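Local structure of aerobactin synthase IucC (Klebsiella pneumoniae, 6CN7) at residues T262-S267 / R354-R359; Q510-V515 / N571-A576; L79-K84 / A92-H97; F29-Q34 / Y39-P44; Q305-T310 / Y411-R416. The protein probably catalyses the ATP-dependent joining of a second N-acetyl-N-hydroxylysine to the citryl intermediate, the step that yields the siderophore aerobactin. The protein carries 5 engineered substitutions. All blocks are in the same frame, centred on the assembly; numbering follows the deposited sequence.

Contact 1 (T262-S267 / R354-R359)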
# COMPACT_ATOMS: atom_id res chain seq x y z
N THR A 262 19.01 -2.90 4.04
CA THR A 262 20.28 -2.21 3.84
C THR A 262 20.47 -1.94 2.35
O THR A 262 20.37 -2.87 1.54
CB THR A 262 21.45 -3.02 4.40
OG1 THR A 262 21.20 -3.33 5.77
CG2 THR A 262 22.75 -2.23 4.29
N LEU A 263 20.75 -0.69 2.00
CA LEU A 263 20.81 -0.26 0.62
C LEU A 263 22.22 0.20 0.26
O LEU A 263 22.94 0.77 1.10
CB LEU A 263 19.83 0.88 0.35
CG LEU A 263 18.42 0.72 0.91
CD1 LEU A 263 17.62 1.99 0.66
CD2 LEU A 263 17.72 -0.48 0.31
N THR A 264 22.61 -0.04 -0.99
CA THR A 264 23.87 0.43 -1.54
C THR A 264 23.61 1.61 -2.47
O THR A 264 22.63 1.61 -3.23
CB THR A 264 24.59 -0.68 -2.29
OG1 THR A 264 24.86 -1.77 -1.40
CG2 THR A 264 25.91 -0.18 -2.88
N ASN A 265 24.48 2.61 -2.41
CA ASN A 265 24.35 3.78 -3.27
C ASN A 265 24.83 3.44 -4.67
O ASN A 265 26.00 3.09 -4.86
CB ASN A 265 25.14 4.96 -2.69
CG ASN A 265 24.81 6.27 -3.38
OD1 ASN A 265 24.59 6.32 -4.59
ND2 ASN A 265 24.76 7.34 -2.60
N ALA A 266 23.93 3.52 -5.65
CA ALA A 266 24.27 3.19 -7.03
C ALA A 266 24.71 4.40 -7.84
O ALA A 266 25.33 4.22 -8.90
CB ALA A 266 23.07 2.53 -7.72
N SER A 267 24.42 5.61 -7.39
CA SER A 267 24.80 6.81 -8.13
C SER A 267 26.24 7.21 -7.84
O SER A 267 26.97 7.59 -8.76
CB SER A 267 23.85 7.96 -7.79
OG SER A 267 22.51 7.64 -8.09
N ARG A 354 25.96 2.37 7.71
CA ARG A 354 26.88 1.25 7.79
C ARG A 354 28.09 1.48 6.91
O ARG A 354 28.02 2.18 5.89
CB ARG A 354 26.21 -0.06 7.38
CG ARG A 354 25.42 -0.74 8.47
CD ARG A 354 25.03 -2.13 8.04
NE ARG A 354 24.21 -2.82 9.02
CZ ARG A 354 23.65 -4.01 8.81
NH1 ARG A 354 22.91 -4.57 9.75
NH2 ARG A 354 23.82 -4.63 7.65
N GLU A 355 29.21 0.88 7.31
CA GLU A 355 30.46 0.99 6.58
C GLU A 355 30.43 0.06 5.37
O GLU A 355 30.22 -1.15 5.51
CB GLU A 355 31.62 0.65 7.51
CG GLU A 355 32.94 1.27 7.13
CD GLU A 355 33.99 1.07 8.20
OE1 GLU A 355 33.65 0.55 9.28
OE2 GLU A 355 35.16 1.44 7.96
N ASN A 356 30.64 0.63 4.19
CA ASN A 356 30.70 -0.15 2.95
C ASN A 356 32.07 -0.83 2.84
O ASN A 356 33.08 -0.24 3.23
CB ASN A 356 30.47 0.77 1.75
CG ASN A 356 30.46 0.04 0.42
OD1 ASN A 356 31.27 -0.86 0.17
ND2 ASN A 356 29.54 0.43 -0.46
N PRO A 357 32.13 -2.07 2.34
CA PRO A 357 33.43 -2.72 2.18
C PRO A 357 34.48 -1.88 1.47
O PRO A 357 35.66 -1.95 1.84
CB PRO A 357 33.08 -3.98 1.37
CG PRO A 357 31.71 -4.32 1.82
CD PRO A 357 31.01 -3.00 2.09
N CYS A 358 34.09 -1.08 0.48
CA CYS A 358 35.08 -0.35 -0.32
C CYS A 358 36.00 0.51 0.52
O CYS A 358 37.09 0.86 0.07
CB CYS A 358 34.37 0.51 -1.37
SG CYS A 358 33.80 2.10 -0.75
N ARG A 359 35.58 0.88 1.74
CA ARG A 359 36.46 1.63 2.63
C ARG A 359 37.73 0.85 2.94
O ARG A 359 38.82 1.42 2.99
CB ARG A 359 35.71 1.98 3.92
CG ARG A 359 35.19 3.42 3.96
CD ARG A 359 33.91 3.55 4.77
NE ARG A 359 34.12 4.24 6.04
CZ ARG A 359 33.94 5.54 6.23
NH1 ARG A 359 33.54 6.32 5.23
NH2 ARG A 359 34.16 6.08 7.42

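Contact 2 (Q510-V515 / N571-A576)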
# COMPACT_ATOMS: atom_id res chain seq x y z
N GLN A 510 37.39 -33.12 5.89
CA GLN A 510 38.73 -33.41 6.41
C GLN A 510 39.58 -32.15 6.43
O GLN A 510 40.30 -31.88 7.40
CB GLN A 510 39.41 -34.48 5.56
CG GLN A 510 38.99 -35.91 5.88
CD GLN A 510 39.62 -36.91 4.92
OE1 GLN A 510 40.18 -36.54 3.90
NE2 GLN A 510 39.51 -38.19 5.26
N LEU A 511 39.51 -31.35 5.35
CA LEU A 511 40.29 -30.12 5.28
C LEU A 511 39.83 -29.12 6.34
O LEU A 511 40.66 -28.42 6.94
CB LEU A 511 40.18 -29.51 3.89
CG LEU A 511 41.12 -30.05 2.81
CD1 LEU A 511 40.87 -31.51 2.53
CD2 LEU A 511 40.97 -29.24 1.54
N LEU A 512 38.52 -29.02 6.57
CA LEU A 512 38.02 -28.11 7.59
C LEU A 512 38.50 -28.53 8.98
O LEU A 512 38.94 -27.70 9.78
CB LEU A 512 36.49 -28.06 7.54
CG LEU A 512 35.81 -27.19 8.61
CD1 LEU A 512 36.29 -25.75 8.54
CD2 LEU A 512 34.29 -27.26 8.46
N ALA A 513 38.42 -29.83 9.28
CA ALA A 513 38.87 -30.32 10.58
C ALA A 513 40.36 -30.09 10.76
O ALA A 513 40.81 -29.77 11.87
CB ALA A 513 38.53 -31.81 10.72
N ALA A 514 41.14 -30.26 9.69
CA ALA A 514 42.58 -30.04 9.79
C ALA A 514 42.89 -28.57 10.10
O ALA A 514 43.76 -28.28 10.92
CB ALA A 514 43.27 -30.47 8.50
N VAL A 515 42.18 -27.65 9.44
CA VAL A 515 42.35 -26.23 9.75
C VAL A 515 41.97 -25.96 11.20
O VAL A 515 42.61 -25.16 11.89
CB VAL A 515 41.52 -25.37 8.78
CG1 VAL A 515 41.49 -23.91 9.23
CG2 VAL A 515 42.10 -25.47 7.38
N ASN A 571 27.79 -35.78 12.90
CA ASN A 571 28.64 -34.62 12.67
C ASN A 571 29.67 -34.95 11.59
O ASN A 571 30.51 -35.83 11.81
CB ASN A 571 29.35 -34.23 13.96
CG ASN A 571 30.21 -32.99 13.80
OD1 ASN A 571 30.26 -32.39 12.73
ND2 ASN A 571 30.89 -32.61 14.87
N PRO A 572 29.65 -34.28 10.44
CA PRO A 572 30.65 -34.58 9.40
C PRO A 572 32.09 -34.40 9.86
O PRO A 572 32.97 -35.11 9.37
CB PRO A 572 30.29 -33.60 8.28
CG PRO A 572 28.84 -33.35 8.46
CD PRO A 572 28.60 -33.37 9.94
N LEU A 573 32.36 -33.47 10.78
CA LEU A 573 33.73 -33.30 11.26
C LEU A 573 34.22 -34.53 12.01
O LEU A 573 35.41 -34.85 11.96
CB LEU A 573 33.83 -32.06 12.16
CG LEU A 573 34.00 -30.72 11.45
CD1 LEU A 573 32.82 -30.42 10.54
CD2 LEU A 573 34.19 -29.61 12.46
N TRP A 574 33.31 -35.23 12.70
CA TRP A 574 33.66 -36.47 13.39
C TRP A 574 33.65 -37.65 12.43
O TRP A 574 34.49 -38.55 12.53
CB TRP A 574 32.68 -36.69 14.54
CG TRP A 574 32.91 -37.94 15.35
CD1 TRP A 574 33.71 -38.07 16.44
CD2 TRP A 574 32.29 -39.21 15.15
NE1 TRP A 574 33.64 -39.35 16.93
CE2 TRP A 574 32.78 -40.08 16.15
CE3 TRP A 574 31.37 -39.71 14.22
CZ2 TRP A 574 32.38 -41.41 16.25
CZ3 TRP A 574 30.98 -41.04 14.32
CH2 TRP A 574 31.48 -41.87 15.33
N LEU A 575 32.71 -37.64 11.48
CA LEU A 575 32.55 -38.76 10.56
C LEU A 575 33.73 -38.86 9.60
O LEU A 575 34.16 -39.96 9.25
CB LEU A 575 31.24 -38.59 9.79
CG LEU A 575 30.75 -39.71 8.87
CD1 LEU A 575 30.62 -41.03 9.61
CD2 LEU A 575 29.41 -39.30 8.27
N ALA A 576 34.27 -37.72 9.16
CA ALA A 576 35.36 -37.70 8.19
C ALA A 576 36.72 -37.98 8.81
O ALA A 576 37.69 -38.18 8.07
CB ALA A 576 35.39 -36.35 7.47

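Contact 3 (L79-K84 / A92-H97)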
# COMPACT_ATOMS: atom_id res chain seq x y z
N LEU A 79 2.17 -28.97 -4.35
CA LEU A 79 2.83 -29.52 -3.17
C LEU A 79 2.39 -28.79 -1.90
O LEU A 79 2.14 -29.42 -0.87
CB LEU A 79 4.35 -29.44 -3.33
CG LEU A 79 5.17 -29.85 -2.10
CD1 LEU A 79 4.88 -31.29 -1.69
CD2 LEU A 79 6.64 -29.65 -2.37
N LEU A 80 2.30 -27.46 -1.96
CA LEU A 80 1.87 -26.70 -0.80
C LEU A 80 0.50 -27.15 -0.33
O LEU A 80 0.26 -27.30 0.88
CB LEU A 80 1.87 -25.21 -1.13
CG LEU A 80 1.44 -24.25 -0.01
CD1 LEU A 80 2.31 -24.42 1.23
CD2 LEU A 80 1.50 -22.81 -0.49
N MET A 81 -0.43 -27.39 -1.26
CA MET A 81 -1.75 -27.89 -0.88
C MET A 81 -1.66 -29.28 -0.27
O MET A 81 -2.43 -29.61 0.64
CB MET A 81 -2.68 -27.91 -2.10
CG MET A 81 -2.96 -26.53 -2.68
SD MET A 81 -3.65 -25.37 -1.47
CE MET A 81 -5.20 -26.16 -1.07
N GLN A 82 -0.72 -30.11 -0.73
CA GLN A 82 -0.53 -31.43 -0.14
C GLN A 82 0.06 -31.35 1.26
O GLN A 82 -0.06 -32.31 2.03
CB GLN A 82 0.38 -32.28 -1.03
CG GLN A 82 -0.19 -32.57 -2.41
CD GLN A 82 0.83 -33.18 -3.34
OE1 GLN A 82 2.01 -33.28 -3.01
NE2 GLN A 82 0.38 -33.61 -4.52
N LEU A 83 0.69 -30.23 1.62
CA LEU A 83 1.29 -30.08 2.94
C LEU A 83 0.33 -29.53 3.98
O LEU A 83 0.66 -29.54 5.17
CB LEU A 83 2.51 -29.16 2.87
CG LEU A 83 3.69 -29.65 2.04
CD1 LEU A 83 4.75 -28.56 1.92
CD2 LEU A 83 4.30 -30.91 2.65
N LYS A 84 -0.85 -29.04 3.58
CA LYS A 84 -1.80 -28.49 4.54
C LYS A 84 -2.13 -29.47 5.66
O LYS A 84 -2.10 -29.06 6.83
CB LYS A 84 -3.07 -28.04 3.81
CG LYS A 84 -4.09 -27.35 4.70
CD LYS A 84 -5.29 -26.89 3.89
CE LYS A 84 -6.37 -26.28 4.76
NZ LYS A 84 -7.52 -25.83 3.93
N ALA A 92 -6.27 -19.62 5.94
CA ALA A 92 -5.58 -18.34 5.84
C ALA A 92 -4.07 -18.53 5.81
O ALA A 92 -3.37 -17.84 5.06
CB ALA A 92 -5.99 -17.44 7.00
N THR A 93 -3.55 -19.45 6.61
CA THR A 93 -2.11 -19.72 6.60
C THR A 93 -1.65 -20.21 5.23
O THR A 93 -0.52 -19.94 4.83
CB THR A 93 -1.76 -20.74 7.68
OG1 THR A 93 -2.15 -20.24 8.96
CG2 THR A 93 -0.26 -21.03 7.69
N VAL A 94 -2.52 -20.93 4.51
CA VAL A 94 -2.16 -21.38 3.17
C VAL A 94 -2.15 -20.21 2.20
O VAL A 94 -1.25 -20.10 1.36
CB VAL A 94 -3.13 -22.49 2.72
CG1 VAL A 94 -2.86 -22.89 1.27
CG2 VAL A 94 -3.00 -23.70 3.63
N ALA A 95 -3.15 -19.33 2.29
CA ALA A 95 -3.20 -18.18 1.39
C ALA A 95 -1.99 -17.28 1.60
O ALA A 95 -1.48 -16.69 0.64
CB ALA A 95 -4.50 -17.40 1.60
N GLU A 96 -1.52 -17.16 2.84
CA GLU A 96 -0.31 -16.40 3.11
C GLU A 96 0.89 -17.02 2.40
O GLU A 96 1.69 -16.32 1.77
CB GLU A 96 -0.05 -16.32 4.61
CG GLU A 96 -1.05 -15.48 5.38
CD GLU A 96 -0.76 -15.44 6.86
OE1 GLU A 96 0.27 -16.00 7.28
OE2 GLU A 96 -1.57 -14.85 7.61
N HIS A 97 1.03 -18.35 2.49
CA HIS A 97 2.17 -19.02 1.88
C HIS A 97 2.04 -19.07 0.36
O HIS A 97 3.06 -19.13 -0.34
CB HIS A 97 2.30 -20.43 2.45
CG HIS A 97 2.79 -20.46 3.87
ND1 HIS A 97 2.48 -21.47 4.74
CD2 HIS A 97 3.57 -19.59 4.56
CE1 HIS A 97 3.04 -21.23 5.91
NE2 HIS A 97 3.71 -20.10 5.83

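Contact 4 (F29-Q34 / Y39-P44)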
# COMPACT_ATOMS: atom_id res chain seq x y z
N PHE A 29 8.95 -35.52 6.86
CA PHE A 29 8.65 -36.84 6.34
C PHE A 29 9.97 -37.50 5.95
O PHE A 29 11.02 -36.85 5.90
CB PHE A 29 7.68 -36.77 5.16
CG PHE A 29 7.92 -35.61 4.24
CD1 PHE A 29 9.09 -35.53 3.50
CD2 PHE A 29 6.98 -34.60 4.10
CE1 PHE A 29 9.31 -34.46 2.65
CE2 PHE A 29 7.20 -33.53 3.26
CZ PHE A 29 8.36 -33.46 2.53
N HIS A 30 9.92 -38.81 5.69
CA HIS A 30 11.11 -39.60 5.42
C HIS A 30 11.02 -40.24 4.05
O HIS A 30 10.05 -40.94 3.75
CB HIS A 30 11.30 -40.67 6.49
CG HIS A 30 11.57 -40.13 7.86
ND1 HIS A 30 10.56 -39.67 8.69
CD2 HIS A 30 12.72 -39.95 8.55
CE1 HIS A 30 11.08 -39.25 9.83
NE2 HIS A 30 12.39 -39.41 9.76
N ALA A 31 12.04 -40.01 3.22
CA ALA A 31 12.08 -40.59 1.89
C ALA A 31 12.48 -42.05 1.97
O ALA A 31 13.45 -42.40 2.65
CB ALA A 31 13.06 -39.82 1.01
N GLU A 32 11.73 -42.90 1.27
CA GLU A 32 12.04 -44.32 1.21
C GLU A 32 12.87 -44.61 -0.04
O GLU A 32 12.54 -44.13 -1.13
CB GLU A 32 10.76 -45.16 1.20
CG GLU A 32 9.97 -45.04 2.48
CD GLU A 32 8.74 -45.93 2.49
OE1 GLU A 32 8.88 -47.14 2.24
OE2 GLU A 32 7.63 -45.40 2.74
N SER A 33 13.93 -45.38 0.12
CA SER A 33 14.78 -45.74 -1.00
C SER A 33 14.09 -46.79 -1.86
O SER A 33 13.65 -47.83 -1.36
CB SER A 33 16.12 -46.26 -0.51
OG SER A 33 16.86 -46.83 -1.58
N GLN A 34 13.99 -46.51 -3.16
CA GLN A 34 13.53 -47.49 -4.13
C GLN A 34 14.69 -48.18 -4.83
O GLN A 34 14.47 -48.89 -5.82
CB GLN A 34 12.62 -46.83 -5.16
CG GLN A 34 11.24 -46.48 -4.63
CD GLN A 34 10.29 -46.03 -5.73
OE1 GLN A 34 10.71 -45.81 -6.87
NE2 GLN A 34 9.02 -45.90 -5.39
N TYR A 39 14.23 -42.54 -5.27
CA TYR A 39 13.55 -42.37 -4.00
C TYR A 39 12.09 -42.04 -4.25
O TYR A 39 11.71 -41.61 -5.35
CB TYR A 39 14.18 -41.26 -3.15
CG TYR A 39 15.57 -41.56 -2.64
CD1 TYR A 39 16.68 -41.34 -3.44
CD2 TYR A 39 15.77 -42.05 -1.36
CE1 TYR A 39 17.96 -41.60 -2.98
CE2 TYR A 39 17.04 -42.32 -0.89
CZ TYR A 39 18.13 -42.10 -1.70
OH TYR A 39 19.39 -42.36 -1.23
N CYS A 40 11.28 -42.24 -3.22
CA CYS A 40 9.92 -41.73 -3.18
C CYS A 40 9.66 -41.11 -1.82
O CYS A 40 10.24 -41.51 -0.81
CB CYS A 40 8.90 -42.84 -3.46
SG CYS A 40 8.79 -44.12 -2.19
N ILE A 41 8.77 -40.12 -1.81
CA ILE A 41 8.30 -39.49 -0.58
C ILE A 41 6.78 -39.54 -0.61
O ILE A 41 6.15 -39.05 -1.56
CB ILE A 41 8.80 -38.04 -0.44
CG1 ILE A 41 10.31 -38.02 -0.21
CG2 ILE A 41 8.08 -37.33 0.71
CD1 ILE A 41 10.94 -36.64 -0.29
N ASN A 42 6.19 -40.13 0.42
CA ASN A 42 4.76 -40.36 0.47
C ASN A 42 4.09 -39.30 1.34
O ASN A 42 4.50 -39.07 2.48
CB ASN A 42 4.45 -41.75 1.00
CG ASN A 42 4.86 -42.85 0.04
OD1 ASN A 42 4.98 -42.63 -1.16
ND2 ASN A 42 5.07 -44.05 0.57
N LEU A 43 3.06 -38.66 0.79
CA LEU A 43 2.21 -37.75 1.54
C LEU A 43 0.79 -38.28 1.50
O LEU A 43 0.49 -39.20 0.72
CB LEU A 43 2.27 -36.34 0.95
CG LEU A 43 3.66 -35.70 0.91
CD1 LEU A 43 3.61 -34.39 0.13
CD2 LEU A 43 4.17 -35.46 2.32
N PRO A 44 -0.12 -37.75 2.31
CA PRO A 44 -1.54 -38.10 2.14
C PRO A 44 -2.02 -37.70 0.76
O PRO A 44 -1.94 -36.53 0.37
CB PRO A 44 -2.24 -37.31 3.25
CG PRO A 44 -1.17 -37.01 4.25
CD PRO A 44 0.09 -36.86 3.46

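Contact 5 (Q305-T310 / Y411-R416)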
# COMPACT_ATOMS: atom_id res chain seq x y z
N GLN A 305 35.89 -4.07 16.94
CA GLN A 305 36.99 -3.52 16.16
C GLN A 305 38.28 -3.50 16.97
O GLN A 305 39.35 -3.84 16.46
CB GLN A 305 36.64 -2.12 15.66
CG GLN A 305 35.60 -2.12 14.55
CD GLN A 305 35.11 -0.73 14.20
OE1 GLN A 305 35.05 0.16 15.05
NE2 GLN A 305 34.75 -0.53 12.93
N GLN A 306 38.19 -3.12 18.25
CA GLN A 306 39.37 -3.13 19.11
C GLN A 306 39.87 -4.55 19.35
O GLN A 306 41.09 -4.76 19.47
CB GLN A 306 39.05 -2.45 20.44
N VAL A 307 38.97 -5.53 19.44
CA VAL A 307 39.38 -6.91 19.67
C VAL A 307 40.13 -7.45 18.46
O VAL A 307 41.21 -8.05 18.59
CB VAL A 307 38.16 -7.78 20.02
CG1 VAL A 307 38.56 -9.25 20.14
CG2 VAL A 307 37.52 -7.30 21.32
N PHE A 308 39.57 -7.25 17.27
CA PHE A 308 40.20 -7.76 16.06
C PHE A 308 41.53 -7.06 15.78
O PHE A 308 42.42 -7.66 15.16
CB PHE A 308 39.25 -7.59 14.87
CG PHE A 308 38.17 -8.63 14.80
CD1 PHE A 308 37.55 -9.07 15.96
CD2 PHE A 308 37.76 -9.15 13.59
CE1 PHE A 308 36.56 -10.03 15.91
CE2 PHE A 308 36.77 -10.11 13.53
CZ PHE A 308 36.17 -10.55 14.70
N ALA A 309 41.68 -5.82 16.22
CA ALA A 309 42.95 -5.11 16.03
C ALA A 309 44.01 -5.61 17.00
O ALA A 309 45.19 -5.71 16.64
CB ALA A 309 42.74 -3.61 16.19
N THR A 310 43.62 -5.92 18.24
CA THR A 310 44.57 -6.33 19.26
C THR A 310 44.93 -7.81 19.14
O THR A 310 46.11 -8.17 19.09
CB THR A 310 43.99 -6.04 20.65
OG1 THR A 310 43.81 -4.63 20.81
CG2 THR A 310 44.92 -6.56 21.76
N TYR A 411 35.52 -18.97 15.16
CA TYR A 411 35.67 -19.94 16.24
C TYR A 411 36.59 -19.41 17.33
O TYR A 411 36.35 -19.64 18.52
CB TYR A 411 36.20 -21.26 15.68
CG TYR A 411 36.20 -22.40 16.67
CD1 TYR A 411 35.02 -22.80 17.29
CD2 TYR A 411 37.36 -23.09 16.97
CE1 TYR A 411 35.01 -23.85 18.19
CE2 TYR A 411 37.36 -24.14 17.87
CZ TYR A 411 36.18 -24.51 18.48
OH TYR A 411 36.18 -25.56 19.38
N HIS A 412 37.64 -18.69 16.94
CA HIS A 412 38.54 -18.09 17.92
C HIS A 412 37.82 -17.02 18.74
O HIS A 412 37.95 -16.98 19.97
CB HIS A 412 39.76 -17.50 17.22
CG HIS A 412 40.70 -16.78 18.13
ND1 HIS A 412 41.46 -17.42 19.09
CD2 HIS A 412 41.02 -15.46 18.23
CE1 HIS A 412 42.19 -16.54 19.74
NE2 HIS A 412 41.95 -15.34 19.24
N LEU A 413 37.07 -16.15 18.07
CA LEU A 413 36.28 -15.16 18.79
C LEU A 413 35.40 -15.82 19.85
O LEU A 413 35.28 -15.32 20.98
CB LEU A 413 35.42 -14.36 17.80
CG LEU A 413 34.56 -13.23 18.38
CD1 LEU A 413 35.41 -12.17 19.03
CD2 LEU A 413 33.69 -12.62 17.28
N LEU A 414 34.79 -16.96 19.51
CA LEU A 414 33.90 -17.64 20.45
C LEU A 414 34.67 -18.23 21.62
O LEU A 414 34.33 -17.99 22.79
CB LEU A 414 33.12 -18.73 19.72
CG LEU A 414 32.31 -19.69 20.60
CD1 LEU A 414 31.27 -18.93 21.41
CD2 LEU A 414 31.65 -20.77 19.76
N CYS A 415 35.72 -19.01 21.34
CA CYS A 415 36.38 -19.76 22.40
C CYS A 415 37.18 -18.86 23.33
O CYS A 415 37.32 -19.18 24.52
CB CYS A 415 37.29 -20.83 21.79
SG CYS A 415 36.40 -22.03 20.80
N ARG A 416 37.71 -17.75 22.83
CA ARG A 416 38.53 -16.86 23.65
C ARG A 416 37.70 -15.80 24.36
O ARG A 416 37.94 -15.51 25.54
CB ARG A 416 39.60 -16.19 22.79
CG ARG A 416 40.41 -15.09 23.50
CD ARG A 416 41.84 -15.52 23.71
NE ARG A 416 42.67 -14.45 24.27
CZ ARG A 416 43.60 -13.78 23.60
NH1 ARG A 416 43.86 -14.05 22.32
NH2 ARG A 416 44.30 -12.83 24.21

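Contact 1 (T262-S267 / R354-R359)
Asn356, which meets Thr264 across the contact, makes the shortest polar bond here: its OD1 accepts from Cys358 N at 2.8 Å, nearly straight at the hydrogen (172°), with the donor tilted out of the amide's carbonyl plane. This Asx turn fixes the carboxamide at the end of strand 350-355 and presents ND2 to the methyl CG2 of Thr264, 4.4 Å away, a loose touch. The hydroxyl of Thr264 is engaged by Gln257 instead. Both segments belong to the large antiparallel sheet of the IucA/IucC family region, where strands 262-265 and 350-355 each pair with strand 272-275; the contact therefore reaches over that middle strand, whose Asp273 packs against both Thr264 and Asn356. Two residues back, Arg354 and Thr262 face each other in the same way. The arginine runs extended from CG to NE, crossing Thr262 at about a right angle, and OG1 of Thr262 lies over one guanidinium face, 3.5 Å from NH2, where the angle is too poor for a hydrogen bond. That hydroxyl has a weak hydrogen bond with Ser259 instead. Arg354 finds its main partner in Asp444, a salt bridge through NH1.

Contact 2 (Q510-V515 / N571-A576)
Two leucines meet through different first torsions: Leu512 carries CG trans to its own N (chi1 177°), whereas Leu573 turns CG back beside its N (chi1 -84°), and the end of the Leu573 side chain thereby swings toward the other helix. The branches CD2 of Leu512 and CD1 of Leu573 touch at 4.1 Å, the side chains slanting across one another. Phe487 of helix 475-499 packs on both, and Phe403 of helix 395-417 on Leu512. At the other end of the contact, Gln510 stretches out beyond CG and reaches over to Ala576 with CG and NE2. Its CG is 4.0 Å from the Ala576 methyl CB, and its NE2 donates to Ala576 O at 3.3 Å, a weak bond. The amide's other end is held by Arg507, which reaches OE1. Helix 572-575 itself starts at Asn571, the N-cap: OD1 accepts from Leu573 N at 3.1 Å from well above the carbonyl plane, while ND2 is bonded to Leu535 O and Lys537 O. Leucines, alanines and the aliphatic part of Gln510 make the interface. With one weak side-chain bond across it, it probably draws more on apolar burial than on polar pairing.

Contact 3 (L79-K84 / A92-H97)
Lys84 lies across Val94 like a rod, fully extended, and its aliphatic carbons take turns at one methyl. CB stands 4.3 Å from Val94 CG2, CG comes to 4.0 Å of that methyl, and CD is nearest to Val94 CG2 at 3.9 Å; beyond it CE draws off, and NZ ends in a salt bridge with Asp91, at the start of the partner helix. The charge is thus carried past the apolar valine to a carboxylate beside it. The two helices, 76-87 and 91-114, form an antiparallel helical hairpin joined by a short turn; over the segments 79-84 and 92-97 their axes are 10.8 Å apart and 156° from each other in direction. Val94 is the side chain most covered here, since its other methyl, CG1, receives Met81 SD at 3.8 Å. Met81 gets there by folding: chi1 and the bend at chi2 (-56°) bring SD to the valine, the side chains crossing at about a right angle. Next to Met81, and a turn before Lys84, Leu80 points at the partner helix, its CD2 being 3.9 Å from CB of His97; the imidazole itself leads away, and one of its faces lies over Thr93 O. Met98 and Leu101 of helix 91-114 also pack on Leu80.

Contact 4 (F29-Q34 / Y39-P44)
Phe29 and Ile41 form the tight side of this hairpin contact. Methyl CG2 of Ile41 sits over one face of the phenylalanine ring, a CH-pi contact 3.9 Å from the centroid and displaced toward the rim, while Leu43 CD2 comes obliquely to Phe29 CD2 at 3.4 Å. The ring is placed there by chi1 of 38°, which sets CG between the backbone N and the carbonyl carbon. Ala31 adds its methyl, CB lying 3.5 Å from Ile41 CG1. Helix 76-87 packs on Phe29 through Leu83 and on Leu43 through Leu79. Between the strands, Glu32 and Cys40 make an antiparallel hydrogen-bonded pair: Glu32 N donates to Cys40 O at 2.9 Å and Cys40 N to Glu32 O at 3.1 Å. Toward the turn the packing is looser. Ser33 CB approaches Tyr39 CE2 at 4.1 Å in the next, non-hydrogen-bonded pair, and Gln34 lays NE2 against Cys40 CB, its OE1 held by Arg49. On the solvent side, the Glu32 carboxylate stands steeply to the Asn42 amide without a hydrogen bond; Asn42 OD1 is bonded to Gln47 instead. The hairpin is consequently amphipathic, with backbone bonds fixing its register and aromatic and aliphatic burial anchoring one end to helix 76-87.

Contact 5 (Q305-T310 / Y411-R416)
Leu413 meets Phe308 at the ring edge, close to the ring plane. Its CD1 lies 4.0 Å from Phe308 CE1, and its second methyl, CD2, is 4.1 Å from both CE1 and CZ of the same ring, so both methyls come up to the CE1-CZ edge. The side chains cross at about a right angle. With CG trans to the main-chain N (chi1 -178°), the branched end of Leu413 reaches this edge. Val307 CG1 adds a slack touch to Leu413 CD1 at 4.4 Å. One shell out, Leu314 of helix 312-317 packs on Val307, Phe308 and His412, filling in beside this sparse contact, while Val419 and Leu421 cover Leu413 from strand 419-421. Polar ties bind the same helices: Asp311, just beyond helix 291-310, takes a salt bridge from Arg416 NH1 and a hydrogen bond with His412 NE2, both at OD2. Nearby, Thr310 OG1 donates to Gln306 O at 3.0 Å, and Thr310 N reaches that oxygen from the opposite face of its plane, closing the helix's last turn. Such helix-on-helix packing joins the IucA/IucC sequence region to the FhuF-like one within a single chain of this synthetase family.

Contacts 3 and 4 form one N-terminal cluster: their centres are 20 Å apart and they touch, Leu79 CD1 to Leu43 CD1 at 3.8 Å and Leu83 CD2 to Phe29 CE2 at 4.0 Å, so the hairpin rests on helix 76-87. Contacts 1 and 5 also meet, Glu355 OE1 lying 4.0 Å from Gln305 NE2; their segments alternate along the chain, with centres 25 Å apart. Contact 2 is about 8 Å from contact 5 at the nearest atoms, and helix 395-417 packs in both neighbourhoods. Contact 1 lies across the chain's centre from contacts 3 and 4, with centres 38 and 46 Å away.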